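Local coordinates for protein ATP-citrate lyase beta-subunit (Chlorobium limicola, PDB 6HXJ) that probably takes part, as one subunit of ATP-citrate lyase, in the ATP-dependent cleavage of citrate with CoA to acetyl-CoA and oxaloacetate, at residues A[16-24]-A[199-207]; A[109-120]-A[168-179]. All coordinates share one frame; numbering follows the deposited sequence.

Interaction 1. Residues A[16-24]-A[199-207]; sequences WGIPVPNYV and MRFAALDAV
Pro19 and Ala203 are joined by the one hydrogen bond between residues 16-24 and 199-207: Ala203 N donates to Pro19 O at 2.7 Å. The N-H...O angle is 145° and the donor stands 38° out of the carbonyl plane, so the bond is bent and does not lie on a lone pair. Ala202 CA adds a CA-H...O contact, 3.5 Å from Pro19 O. The other side-chain contacts are mostly apolar. The Pro19 ring lies beside Phe201, pointing the same way, with Pro19 CG 3.8 Å from Phe201 CB. Val20 CG1, anti to the carbonyl carbon (chi1 -65°), meets Ala203 CB at 4.2 Å. Pro21 CD comes equally near to Ala202 CB, and its ring also lies by Ala203 O.

Further out, a Schellman motif with Gly17 at positive phi ends helix 6-15. Val20 packs back on Phe13 and Asn14 of that helix, while the ring of Phe201 packs on Arg167 and Ile171 of helix 163-181. The contact thus sets the loop after helix 6-15 against strand 200-210 of the antiparallel sheet in the ATP-grasp region. Pro19 and Pro21 have no N-H to donate, consistent with one hydrogen bond among mostly apolar contacts.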
ATOM      1  N   TRP A  16      32.637  16.845  54.431  1.00102.47           N
ATOM      2  CA  TRP A  16      31.890  16.509  55.642  1.00101.28           C
ATOM      3  C   TRP A  16      32.374  17.307  56.852  1.00109.90           C
ATOM      4  O   TRP A  16      32.131  16.912  57.994  1.00109.36           O
ATOM      5  CB  TRP A  16      31.896  14.980  55.876  1.00 96.84           C
ATOM      6  CG  TRP A  16      31.179  14.265  54.778  1.00 95.70           C
ATOM      7  CD1 TRP A  16      31.713  13.819  53.607  1.00 98.22           C
ATOM      8  CD2 TRP A  16      29.758  14.118  54.655  1.00 94.06           C
ATOM      9  NE1 TRP A  16      30.717  13.326  52.791  1.00 96.19           N
ATOM     10  CE2 TRP A  16      29.504  13.529  53.398  1.00 96.84           C
ATOM     11  CE3 TRP A  16      28.669  14.440  55.484  1.00 94.60           C
ATOM     12  CZ2 TRP A  16      28.209  13.269  52.950  1.00 94.51           C
ATOM     13  CZ3 TRP A  16      27.394  14.186  55.037  1.00 94.30           C
ATOM     14  CH2 TRP A  16      27.171  13.605  53.788  1.00 93.85           C
ATOM     15  N   GLY A  17      33.007  18.443  56.584  1.00109.94           N
ATOM     16  CA  GLY A  17      33.511  19.335  57.613  1.00113.10           C
ATOM     17  C   GLY A  17      34.436  18.656  58.603  1.00120.09           C
ATOM     18  O   GLY A  17      34.099  18.532  59.785  1.00119.89           O
ATOM     19  N   ILE A  18      35.598  18.191  58.124  1.00117.69           N
ATOM     20  CA  ILE A  18      36.599  17.541  58.963  1.00117.28           C
ATOM     21  C   ILE A  18      37.848  18.417  58.927  1.00126.90           C
ATOM     22  O   ILE A  18      38.323  18.761  57.836  1.00127.82           O
ATOM     23  CB  ILE A  18      36.868  16.084  58.533  1.00116.98           C
ATOM     24  CG1 ILE A  18      35.600  15.228  58.680  1.00114.56           C
ATOM     25  CG2 ILE A  18      38.068  15.489  59.292  1.00116.83           C
ATOM     26  CD1 ILE A  18      35.669  13.877  58.018  1.00119.95           C
ATOM     27  N   PRO A  19      38.355  18.822  60.113  1.00125.87           N
ATOM     28  CA  PRO A  19      39.527  19.701  60.155  1.00128.00           C
ATOM     29  C   PRO A  19      40.702  19.181  59.344  1.00131.41           C
ATOM     30  O   PRO A  19      41.204  18.105  59.629  1.00130.20           O
ATOM     31  CB  PRO A  19      39.832  19.766  61.644  1.00131.02           C
ATOM     32  CG  PRO A  19      38.528  19.534  62.316  1.00134.58           C
ATOM     33  CD  PRO A  19      37.877  18.500  61.476  1.00127.39           C
ATOM     34  N   VAL A  20      41.077  19.893  58.288  1.00128.83           N
ATOM     35  CA  VAL A  20      42.180  19.479  57.422  1.00128.25           C
ATOM     36  C   VAL A  20      43.098  20.669  57.135  1.00134.03           C
ATOM     37  O   VAL A  20      42.598  21.775  56.899  1.00135.14           O
ATOM     38  CB  VAL A  20      41.699  18.806  56.100  1.00130.52           C
ATOM     39  CG1 VAL A  20      40.971  17.498  56.365  1.00128.01           C
ATOM     40  CG2 VAL A  20      40.837  19.749  55.280  1.00131.25           C
ATOM     41  N   PRO A  21      44.431  20.453  57.099  1.00130.28           N
ATOM     42  CA  PRO A  21      45.340  21.547  56.767  1.00132.28           C
ATOM     43  C   PRO A  21      45.152  21.999  55.327  1.00136.94           C
ATOM     44  O   PRO A  21      44.817  21.186  54.457  1.00134.65           O
ATOM     45  CB  PRO A  21      46.717  20.915  56.955  1.00133.61           C
ATOM     46  CG  PRO A  21      46.509  19.478  56.751  1.00135.21           C
ATOM     47  CD  PRO A  21      45.174  19.203  57.327  1.00129.88           C
ATOM     48  N   ASN A  22      45.353  23.300  55.084  1.00136.18           N
ATOM     49  CA  ASN A  22      45.241  23.859  53.745  1.00136.84           C
ATOM     50  C   ASN A  22      46.266  23.165  52.875  1.00137.55           C
ATOM     51  O   ASN A  22      47.413  22.994  53.280  1.00136.35           O
ATOM     52  CB  ASN A  22      45.440  25.368  53.747  1.00143.07           C
ATOM     53  CG  ASN A  22      44.408  26.123  54.554  1.00173.30           C
ATOM     54  OD1 ASN A  22      43.224  25.767  54.595  1.00166.39           O
ATOM     55  ND2 ASN A  22      44.841  27.174  55.244  1.00169.69           N
ATOM     56  N   TYR A  23      45.826  22.682  51.723  1.00132.62           N
ATOM     57  CA  TYR A  23      46.686  21.937  50.827  1.00131.20           C
ATOM     58  C   TYR A  23      46.421  22.328  49.394  1.00134.03           C
ATOM     59  O   TYR A  23      45.366  22.879  49.067  1.00134.81           O
ATOM     60  CB  TYR A  23      46.458  20.418  51.026  1.00129.92           C
ATOM     61  CG  TYR A  23      45.111  19.929  50.530  1.00130.68           C
ATOM     62  CD1 TYR A  23      44.854  19.794  49.172  1.00133.18           C
ATOM     63  CD2 TYR A  23      44.068  19.677  51.417  1.00129.98           C
ATOM     64  CE1 TYR A  23      43.596  19.415  48.707  1.00132.77           C
ATOM     65  CE2 TYR A  23      42.815  19.265  50.966  1.00129.71           C
ATOM     66  CZ  TYR A  23      42.589  19.112  49.610  1.00136.49           C
ATOM     67  OH  TYR A  23      41.346  18.728  49.169  1.00135.37           O
ATOM     68  N   VAL A  24      47.383  22.019  48.535  1.00128.63           N
ATOM     69  CA  VAL A  24      47.331  22.271  47.096  1.00128.93           C
ATOM     70  C   VAL A  24      48.023  21.129  46.374  1.00130.76           C
ATOM     71  O   VAL A  24      49.071  20.649  46.813  1.00128.44           O
ATOM     72  CB  VAL A  24      47.871  23.664  46.657  1.00135.91           C
ATOM     73  CG1 VAL A  24      46.826  24.759  46.858  1.00137.11           C
ATOM     74  CG2 VAL A  24      49.198  24.024  47.342  1.00136.39           C
ATOM     75  N   MET A 199      42.212  26.325  69.844  1.00166.49           N
ATOM     76  CA  MET A 199      41.385  25.104  69.802  1.00161.78           C
ATOM     77  C   MET A 199      41.165  24.562  68.380  1.00160.27           C
ATOM     78  O   MET A 199      40.238  23.778  68.162  1.00156.53           O
ATOM     79  CB  MET A 199      40.043  25.256  70.555  1.00165.56           C
ATOM     80  CG  MET A 199      40.177  25.167  72.061  1.00172.73           C
ATOM     81  SD  MET A 199      40.509  23.487  72.660  1.00173.94           S
ATOM     82  CE  MET A 199      39.132  23.258  73.768  1.00169.90           C
ATOM     83  N   ARG A 200      42.041  24.924  67.438  1.00156.13           N
ATOM     84  CA  ARG A 200      41.922  24.436  66.065  1.00151.63           C
ATOM     85  C   ARG A 200      42.500  23.027  65.868  1.00147.64           C
ATOM     86  O   ARG A 200      43.655  22.773  66.217  1.00147.82           O
ATOM     87  CB  ARG A 200      42.529  25.424  65.058  1.00155.65           C
ATOM     88  CG  ARG A 200      41.488  26.162  64.221  1.00167.79           C
ATOM     89  CD  ARG A 200      42.151  27.123  63.257  1.00184.19           C
ATOM     90  NE  ARG A 200      41.418  28.386  63.146  1.00199.27           N
ATOM     91  CZ  ARG A 200      41.977  29.558  62.847  1.00219.37           C
ATOM     92  NH1 ARG A 200      43.285  29.644  62.635  1.00207.72           N
ATOM     93  NH2 ARG A 200      41.232  30.652  62.767  1.00211.81           N
ATOM     94  N   PHE A 201      41.699  22.131  65.266  1.00137.40           N
ATOM     95  CA  PHE A 201      42.058  20.752  64.963  1.00132.26           C
ATOM     96  C   PHE A 201      42.447  20.606  63.481  1.00136.06           C
ATOM     97  O   PHE A 201      42.000  21.395  62.641  1.00137.50           O
ATOM     98  CB  PHE A 201      40.870  19.835  65.261  1.00130.01           C
ATOM     99  CG  PHE A 201      40.606  19.468  66.702  1.00131.10           C
ATOM    100  CD1 PHE A 201      39.798  20.266  67.502  1.00136.00           C
ATOM    101  CD2 PHE A 201      41.081  18.271  67.231  1.00130.32           C
ATOM    102  CE1 PHE A 201      39.510  19.899  68.817  1.00137.12           C
ATOM    103  CE2 PHE A 201      40.794  17.907  68.550  1.00133.20           C
ATOM    104  CZ  PHE A 201      40.016  18.726  69.334  1.00133.83           C
ATOM    105  N   ALA A 202      43.270  19.593  63.163  1.00130.24           N
ATOM    106  CA  ALA A 202      43.699  19.264  61.801  1.00128.36           C
ATOM    107  C   ALA A 202      44.039  17.788  61.680  1.00129.07           C
ATOM    108  O   ALA A 202      44.749  17.230  62.515  1.00128.08           O
ATOM    109  CB  ALA A 202      44.901  20.101  61.380  1.00132.74           C
ATOM    110  N   ALA A 203      43.538  17.162  60.611  1.00124.27           N
ATOM    111  CA  ALA A 203      43.808  15.771  60.258  1.00121.16           C
ATOM    112  C   ALA A 203      45.080  15.812  59.439  1.00128.57           C
ATOM    113  O   ALA A 203      45.048  16.265  58.290  1.00129.32           O
ATOM    114  CB  ALA A 203      42.668  15.213  59.426  1.00118.50           C
ATOM    115  N   LEU A 204      46.213  15.447  60.048  1.00127.12           N
ATOM    116  CA  LEU A 204      47.498  15.538  59.364  1.00129.58           C
ATOM    117  C   LEU A 204      47.733  14.423  58.332  1.00133.75           C
ATOM    118  O   LEU A 204      48.035  14.759  57.181  1.00135.27           O
ATOM    119  CB  LEU A 204      48.649  15.653  60.366  1.00131.99           C
ATOM    120  CG  LEU A 204      49.328  17.018  60.477  1.00140.16           C
ATOM    121  CD1 LEU A 204      48.328  18.162  60.649  1.00140.19           C
ATOM    122  CD2 LEU A 204      50.342  17.014  61.583  1.00144.81           C
ATOM    123  N   ASP A 205      47.589  13.119  58.714  1.00127.85           N
ATOM    124  CA  ASP A 205      47.786  11.983  57.791  1.00125.74           C
ATOM    125  C   ASP A 205      46.481  11.271  57.562  1.00123.35           C
ATOM    126  O   ASP A 205      45.967  10.606  58.463  1.00121.20           O
ATOM    127  CB  ASP A 205      48.858  10.987  58.282  1.00129.13           C
ATOM    128  CG  ASP A 205      50.284  11.519  58.341  1.00151.02           C
ATOM    129  OD1 ASP A 205      50.759  12.080  57.318  1.00154.81           O
ATOM    130  OD2 ASP A 205      50.957  11.308  59.380  1.00159.73           O
ATOM    131  N   ALA A 206      45.952  11.385  56.340  1.00116.89           N
ATOM    132  CA  ALA A 206      44.669  10.805  55.962  1.00111.82           C
ATOM    133  C   ALA A 206      44.802   9.577  55.066  1.00110.98           C
ATOM    134  O   ALA A 206      45.126   9.704  53.873  1.00111.80           O
ATOM    135  CB  ALA A 206      43.815  11.861  55.277  1.00112.88           C
ATOM    136  N   VAL A 207      44.519   8.387  55.646  1.00102.43           N
ATOM    137  CA  VAL A 207      44.539   7.093  54.939  1.00 99.66           C
ATOM    138  C   VAL A 207      43.081   6.644  54.675  1.00 97.66           C
ATOM    139  O   VAL A 207      42.433   6.121  55.571  1.00 95.84           O
ATOM    140  CB  VAL A 207      45.355   6.007  55.699  1.00103.92           C
ATOM    141  CG1 VAL A 207      45.531   4.760  54.843  1.00103.30           C
ATOM    142  CG2 VAL A 207      46.718   6.532  56.140  1.00106.88           C
TER

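Interaction 2. Residues A[109-120]-A[168-179]; sequences IIGNKDGAELLI and VGKICSRLILCF
Phe179, on helix 168-179, and Ile109, on strand 109-112, make the aromatic part of this contact. Ile109 CG1 sits over one face of the Phe179 ring, 4.0 Å from its centroid and offset toward the rim, a CH-pi contact. Ile109 CG2 reaches Phe179 CD2 at 3.6 Å, and Ala116 CB comes to Phe179 CE1 from an oblique direction. With Phe179 CG anti to the backbone N (chi1 -174°), the ring extends from the helix over the hairpin, where its CZ lies 3.6 Å from Gly111 N. Were Phe179 an alanine, Ile109 CG1 would probably lose the ring it lies over, and a gap is likely to open beside Ala116 and Gly111.

The aliphatic contacts follow the helix toward its start. Ile109 CG2 slides past Leu175, 3.7 Å from its CD2, while Ile109 CD1 meets Ile176 CG1. Leu118 splits its branches, CD1 going to Leu175 and CD2 lying 3.8 Å from Cys172 SG and near Ile176 CD1. Ile120 and Val168 meet tip to tip through CD1 and CG1.

The hydrogen bonds described next are each within one segment. Ile110 and Glu117 exchange backbone hydrogen bonds in the hairpin, whose type I turn carries an Asx turn: Asn112 OD1 accepts from Asp114 N on a lone pair at 3.2 Å. On the helix, Ser173 OG donates to Lys170 O, which also takes Arg174 N.

The helix thus covers one face of the antiparallel sheet in the ATP-grasp region, its axis at 41° to strand 109-112. No hydrogen bond crosses between the segments, which implies that the contact rests largely on burial of apolar side chains.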
ATOM      1  N   ILE A 109      38.125   4.603  61.572  1.00 83.07           N
ATOM      2  CA  ILE A 109      36.834   3.938  61.409  1.00 80.37           C
ATOM      3  C   ILE A 109      37.015   2.840  60.338  1.00 83.77           C
ATOM      4  O   ILE A 109      37.369   3.145  59.203  1.00 81.12           O
ATOM      5  CB  ILE A 109      35.664   4.941  61.187  1.00 81.19           C
ATOM      6  CG1 ILE A 109      34.339   4.222  61.003  1.00 79.83           C
ATOM      7  CG2 ILE A 109      35.911   5.953  60.070  1.00 80.31           C
ATOM      8  CD1 ILE A 109      33.171   4.902  61.670  1.00 89.94           C
ATOM      9  N   ILE A 110      36.952   1.578  60.774  1.00 81.99           N
ATOM     10  CA  ILE A 110      37.208   0.407  59.936  1.00 82.56           C
ATOM     11  C   ILE A 110      35.946  -0.411  59.847  1.00 86.07           C
ATOM     12  O   ILE A 110      35.410  -0.819  60.884  1.00 87.04           O
ATOM     13  CB  ILE A 110      38.448  -0.400  60.430  1.00 88.49           C
ATOM     14  CG1 ILE A 110      38.267  -0.830  61.924  1.00 91.99           C
ATOM     15  CG2 ILE A 110      39.711   0.441  60.241  1.00 89.89           C
ATOM     16  CD1 ILE A 110      39.498  -1.224  62.785  1.00101.49           C
ATOM     17  N   GLY A 111      35.437  -0.586  58.625  1.00 79.22           N
ATOM     18  CA  GLY A 111      34.201  -1.315  58.384  1.00 77.16           C
ATOM     19  C   GLY A 111      34.307  -2.794  58.681  1.00 84.35           C
ATOM     20  O   GLY A 111      35.402  -3.363  58.625  1.00 87.06           O
ATOM     21  N   ASN A 112      33.173  -3.414  59.021  1.00 79.96           N
ATOM     22  CA  ASN A 112      33.057  -4.843  59.340  1.00 80.68           C
ATOM     23  C   ASN A 112      31.660  -5.350  58.936  1.00 83.40           C
ATOM     24  O   ASN A 112      30.806  -4.532  58.584  1.00 81.67           O
ATOM     25  CB  ASN A 112      33.348  -5.120  60.827  1.00 81.94           C
ATOM     26  CG  ASN A 112      32.543  -4.298  61.793  1.00 91.69           C
ATOM     27  OD1 ASN A 112      31.310  -4.273  61.753  1.00 86.23           O
ATOM     28  ND2 ASN A 112      33.231  -3.596  62.674  1.00 83.49           N
ATOM     29  N   LYS A 113      31.421  -6.677  59.007  1.00 79.16           N
ATOM     30  CA  LYS A 113      30.174  -7.298  58.560  1.00 77.02           C
ATOM     31  C   LYS A 113      28.918  -6.683  59.163  1.00 82.36           C
ATOM     32  O   LYS A 113      27.879  -6.703  58.513  1.00 81.24           O
ATOM     33  CB  LYS A 113      30.189  -8.830  58.748  1.00 79.54           C
ATOM     34  CG  LYS A 113      30.382  -9.308  60.183  1.00101.96           C
ATOM     35  CD  LYS A 113      30.367 -10.840  60.348  1.00112.37           C
ATOM     36  CE  LYS A 113      30.208 -11.279  61.802  1.00120.90           C
ATOM     37  NZ  LYS A 113      31.432 -11.052  62.638  1.00127.94           N
ATOM     38  N   ASP A 114      29.029  -6.084  60.358  1.00 81.79           N
ATOM     39  CA  ASP A 114      27.917  -5.499  61.130  1.00 80.60           C
ATOM     40  C   ASP A 114      27.839  -3.967  61.106  1.00 78.83           C
ATOM     41  O   ASP A 114      26.925  -3.395  61.669  1.00 77.56           O
ATOM     42  CB  ASP A 114      27.968  -6.015  62.594  1.00 85.63           C
ATOM     43  CG  ASP A 114      27.939  -7.543  62.742  1.00108.36           C
ATOM     44  OD1 ASP A 114      27.128  -8.207  62.027  1.00106.54           O
ATOM     45  OD2 ASP A 114      28.706  -8.073  63.584  1.00123.05           O
ATOM     46  N   GLY A 115      28.789  -3.320  60.472  1.00 74.10           N
ATOM     47  CA  GLY A 115      28.819  -1.872  60.379  1.00 73.50           C
ATOM     48  C   GLY A 115      30.288  -1.528  60.380  1.00 79.11           C
ATOM     49  O   GLY A 115      31.070  -2.073  59.586  1.00 78.87           O
ATOM     50  N   ALA A 116      30.667  -0.622  61.277  1.00 75.77           N
ATOM     51  CA  ALA A 116      32.049  -0.223  61.439  1.00 77.03           C
ATOM     52  C   ALA A 116      32.464  -0.187  62.889  1.00 86.00           C
ATOM     53  O   ALA A 116      31.658  -0.419  63.787  1.00 85.86           O
ATOM     54  CB  ALA A 116      32.176   1.161  60.817  1.00 77.01           C
ATOM     55  N   GLU A 117      33.745   0.061  63.115  1.00 86.33           N
ATOM     56  CA  GLU A 117      34.328   0.177  64.439  1.00 88.47           C
ATOM     57  C   GLU A 117      35.141   1.462  64.486  1.00 92.58           C
ATOM     58  O   GLU A 117      35.955   1.704  63.587  1.00 92.29           O
ATOM     59  CB  GLU A 117      35.225  -1.017  64.725  1.00 92.02           C
ATOM     60  CG  GLU A 117      35.516  -1.227  66.197  1.00117.10           C
ATOM     61  CD  GLU A 117      36.353  -2.454  66.510  1.00160.45           C
ATOM     62  OE1 GLU A 117      37.377  -2.680  65.821  1.00162.30           O
ATOM     63  OE2 GLU A 117      35.977  -3.193  67.449  1.00162.81           O
ATOM     64  N   LEU A 118      34.895   2.294  65.504  1.00 89.04           N
ATOM     65  CA  LEU A 118      35.608   3.538  65.676  1.00 89.87           C
ATOM     66  C   LEU A 118      36.625   3.351  66.772  1.00 98.14           C
ATOM     67  O   LEU A 118      36.256   3.043  67.898  1.00 99.51           O
ATOM     68  CB  LEU A 118      34.631   4.669  65.985  1.00 89.37           C
ATOM     69  CG  LEU A 118      35.200   6.075  66.194  1.00 95.71           C
ATOM     70  CD1 LEU A 118      35.846   6.648  64.939  1.00 94.65           C
ATOM     71  CD2 LEU A 118      34.142   6.997  66.682  1.00 99.69           C
ATOM     72  N   LEU A 119      37.906   3.467  66.426  1.00 97.08           N
ATOM     73  CA  LEU A 119      39.000   3.326  67.380  1.00100.74           C
ATOM     74  C   LEU A 119      39.511   4.728  67.667  1.00107.98           C
ATOM     75  O   LEU A 119      39.718   5.514  66.736  1.00106.25           O
ATOM     76  CB  LEU A 119      40.118   2.408  66.827  1.00101.44           C
ATOM     77  CG  LEU A 119      39.933   0.894  67.036  1.00106.28           C
ATOM     78  CD1 LEU A 119      38.863   0.340  66.154  1.00103.80           C
ATOM     79  CD2 LEU A 119      41.203   0.146  66.742  1.00109.80           C
ATOM     80  N   ILE A 120      39.649   5.065  68.955  1.00108.64           N
ATOM     81  CA  ILE A 120      40.121   6.379  69.375  1.00110.97           C
ATOM     82  C   ILE A 120      41.287   6.273  70.370  1.00117.28           C
ATOM     83  O   ILE A 120      41.276   5.434  71.262  1.00117.56           O
ATOM     84  CB  ILE A 120      38.946   7.270  69.893  1.00114.86           C
ATOM     85  CG1 ILE A 120      39.356   8.753  69.964  1.00117.33           C
ATOM     86  CG2 ILE A 120      38.331   6.768  71.228  1.00116.96           C
ATOM     87  CD1 ILE A 120      38.230   9.659  70.121  1.00128.27           C
ATOM     88  N   VAL A 168      36.187  16.456  70.109  1.00110.60           N
ATOM     89  CA  VAL A 168      36.613  15.187  69.551  1.00106.22           C
ATOM     90  C   VAL A 168      35.368  14.438  69.109  1.00106.27           C
ATOM     91  O   VAL A 168      35.304  14.015  67.962  1.00103.19           O
ATOM     92  CB  VAL A 168      37.458  14.383  70.552  1.00111.05           C
ATOM     93  CG1 VAL A 168      37.572  12.931  70.137  1.00107.72           C
ATOM     94  CG2 VAL A 168      38.846  14.992  70.699  1.00113.08           C
ATOM     95  N   GLY A 169      34.378  14.336  69.995  1.00103.00           N
ATOM     96  CA  GLY A 169      33.107  13.688  69.707  1.00101.11           C
ATOM     97  C   GLY A 169      32.461  14.227  68.447  1.00104.14           C
ATOM     98  O   GLY A 169      32.084  13.448  67.565  1.00101.31           O
ATOM     99  N   LYS A 170      32.368  15.564  68.332  1.00102.59           N
ATOM    100  CA  LYS A 170      31.800  16.209  67.153  1.00102.36           C
ATOM    101  C   LYS A 170      32.545  15.784  65.883  1.00105.30           C
ATOM    102  O   LYS A 170      31.901  15.415  64.901  1.00102.32           O
ATOM    103  CB  LYS A 170      31.767  17.736  67.291  1.00107.37           C
ATOM    104  CG  LYS A 170      30.475  18.248  67.899  1.00120.24           C
ATOM    105  CD  LYS A 170      30.364  19.762  67.788  1.00132.04           C
ATOM    106  CE  LYS A 170      29.286  20.328  68.683  1.00145.21           C
ATOM    107  NZ  LYS A 170      29.172  21.808  68.557  1.00157.13           N
ATOM    108  N   ILE A 171      33.903  15.791  65.926  1.00102.83           N
ATOM    109  CA  ILE A 171      34.762  15.379  64.805  1.00100.25           C
ATOM    110  C   ILE A 171      34.403  13.970  64.423  1.00101.77           C
ATOM    111  O   ILE A 171      34.170  13.711  63.249  1.00 99.20           O
ATOM    112  CB  ILE A 171      36.274  15.497  65.136  1.00103.22           C
ATOM    113  CG1 ILE A 171      36.728  16.970  65.223  1.00106.20           C
ATOM    114  CG2 ILE A 171      37.152  14.693  64.145  1.00100.67           C
ATOM    115  CD1 ILE A 171      37.744  17.214  66.265  1.00109.10           C
ATOM    116  N   CYS A 172      34.337  13.070  65.414  1.00 98.50           N
ATOM    117  CA  CYS A 172      34.001  11.680  65.183  1.00 95.96           C
ATOM    118  C   CYS A 172      32.736  11.508  64.432  1.00100.19           C
ATOM    119  O   CYS A 172      32.725  10.763  63.472  1.00 99.83           O
ATOM    120  CB  CYS A 172      33.994  10.893  66.475  1.00 97.33           C
ATOM    121  SG  CYS A 172      35.652  10.470  67.040  1.00101.93           S
ATOM    122  N   SER A 173      31.689  12.221  64.806  1.00 98.16           N
ATOM    123  CA  SER A 173      30.421  12.132  64.104  1.00 97.88           C
ATOM    124  C   SER A 173      30.566  12.470  62.630  1.00100.99           C
ATOM    125  O   SER A 173      30.053  11.750  61.773  1.00100.03           O
ATOM    126  CB  SER A 173      29.367  12.994  64.793  1.00104.22           C
ATOM    127  OG  SER A 173      29.439  14.394  64.589  1.00116.28           O
ATOM    128  N   ARG A 174      31.308  13.533  62.342  1.00 97.68           N
ATOM    129  CA  ARG A 174      31.563  13.961  60.975  1.00 97.00           C
ATOM    130  C   ARG A 174      32.287  12.842  60.242  1.00 96.59           C
ATOM    131  O   ARG A 174      31.894  12.488  59.145  1.00 94.53           O
ATOM    132  CB  ARG A 174      32.400  15.243  60.964  1.00 99.17           C
ATOM    133  CG  ARG A 174      31.941  16.340  61.924  1.00106.69           C
ATOM    134  CD  ARG A 174      31.169  17.470  61.278  1.00120.45           C
ATOM    135  NE  ARG A 174      30.889  18.533  62.254  1.00135.05           N
ATOM    136  CZ  ARG A 174      31.473  19.733  62.280  1.00147.57           C
ATOM    137  NH1 ARG A 174      32.368  20.065  61.358  1.00131.68           N
ATOM    138  NH2 ARG A 174      31.148  20.616  63.215  1.00135.47           N
ATOM    139  N   LEU A 175      33.296  12.245  60.886  1.00 92.27           N
ATOM    140  CA  LEU A 175      34.014  11.122  60.325  1.00 90.49           C
ATOM    141  C   LEU A 175      33.036  10.005  60.055  1.00 92.78           C
ATOM    142  O   LEU A 175      33.063   9.421  58.983  1.00 92.10           O
ATOM    143  CB  LEU A 175      35.047  10.644  61.317  1.00 91.20           C
ATOM    144  CG  LEU A 175      36.106   9.668  60.776  1.00 95.91           C
ATOM    145  CD1 LEU A 175      37.061  10.366  59.810  1.00 97.19           C
ATOM    146  CD2 LEU A 175      36.906   9.054  61.922  1.00100.07           C
ATOM    147  N   ILE A 176      32.143   9.739  61.011  1.00 88.39           N
ATOM    148  CA  ILE A 176      31.120   8.708  60.908  1.00 86.06           C
ATOM    149  C   ILE A 176      30.177   9.006  59.766  1.00 91.63           C
ATOM    150  O   ILE A 176      29.788   8.079  59.057  1.00 91.35           O
ATOM    151  CB  ILE A 176      30.393   8.543  62.252  1.00 89.32           C
ATOM    152  CG1 ILE A 176      31.286   7.768  63.244  1.00 88.28           C
ATOM    153  CG2 ILE A 176      29.051   7.821  62.077  1.00 89.23           C
ATOM    154  CD1 ILE A 176      30.936   7.918  64.695  1.00 86.80           C
ATOM    155  N   LEU A 177      29.816  10.290  59.578  1.00 89.97           N
ATOM    156  CA  LEU A 177      28.939  10.733  58.495  1.00 90.67           C
ATOM    157  C   LEU A 177      29.667  10.532  57.169  1.00 93.46           C
ATOM    158  O   LEU A 177      29.078  10.016  56.224  1.00 93.70           O
ATOM    159  CB  LEU A 177      28.524  12.210  58.670  1.00 93.40           C
ATOM    160  CG  LEU A 177      27.299  12.413  59.484  1.00 99.88           C
ATOM    161  CD1 LEU A 177      27.040  13.892  59.734  1.00102.35           C
ATOM    162  CD2 LEU A 177      26.131  11.690  58.861  1.00104.65           C
ATOM    163  N   CYS A 178      30.962  10.898  57.128  1.00 88.07           N
ATOM    164  CA  CYS A 178      31.823  10.781  55.973  1.00 87.56           C
ATOM    165  C   CYS A 178      31.923   9.334  55.595  1.00 89.50           C
ATOM    166  O   CYS A 178      31.786   9.031  54.423  1.00 91.08           O
ATOM    167  CB  CYS A 178      33.201  11.392  56.239  1.00 89.60           C
ATOM    168  SG  CYS A 178      34.387  11.256  54.860  1.00 93.70           S
ATOM    169  N   PHE A 179      32.085   8.433  56.562  1.00 83.46           N
ATOM    170  CA  PHE A 179      32.212   7.004  56.306  1.00 80.77           C
ATOM    171  C   PHE A 179      30.921   6.456  55.743  1.00 87.58           C
ATOM    172  O   PHE A 179      30.933   5.791  54.699  1.00 86.05           O
ATOM    173  CB  PHE A 179      32.620   6.262  57.585  1.00 81.03           C
ATOM    174  CG  PHE A 179      32.924   4.795  57.396  1.00 79.76           C
ATOM    175  CD1 PHE A 179      31.902   3.854  57.360  1.00 81.86           C
ATOM    176  CD2 PHE A 179      34.231   4.345  57.331  1.00 80.72           C
ATOM    177  CE1 PHE A 179      32.186   2.493  57.223  1.00 81.75           C
ATOM    178  CE2 PHE A 179      34.515   2.983  57.220  1.00 82.76           C
ATOM    179  CZ  PHE A 179      33.489   2.064  57.154  1.00 80.28           C
TER

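How the interactions relate
Both interactions belong to the ATP-grasp region, their centres about 16 Å apart, and both reach the same six-stranded antiparallel sheet. Strand 200-210 of interaction 1 and strand 104-112 of interaction 2 flank strand 184-195 within it. Along the chain the order is 16-24, 109-120, 168-179, 199-207, so interaction 1 brackets interaction 2. Helix 163-181 links them directly: Arg174 NH1 probably hydrogen-bonds Gly17 O at 2.8 Å, Ile171 packs on Phe201, and Cys178 lies against Trp16. One helix therefore meets the hairpin and also the loop that leads from helix 6-15 to the separate three-stranded sheet, tying early and late parts of the region together.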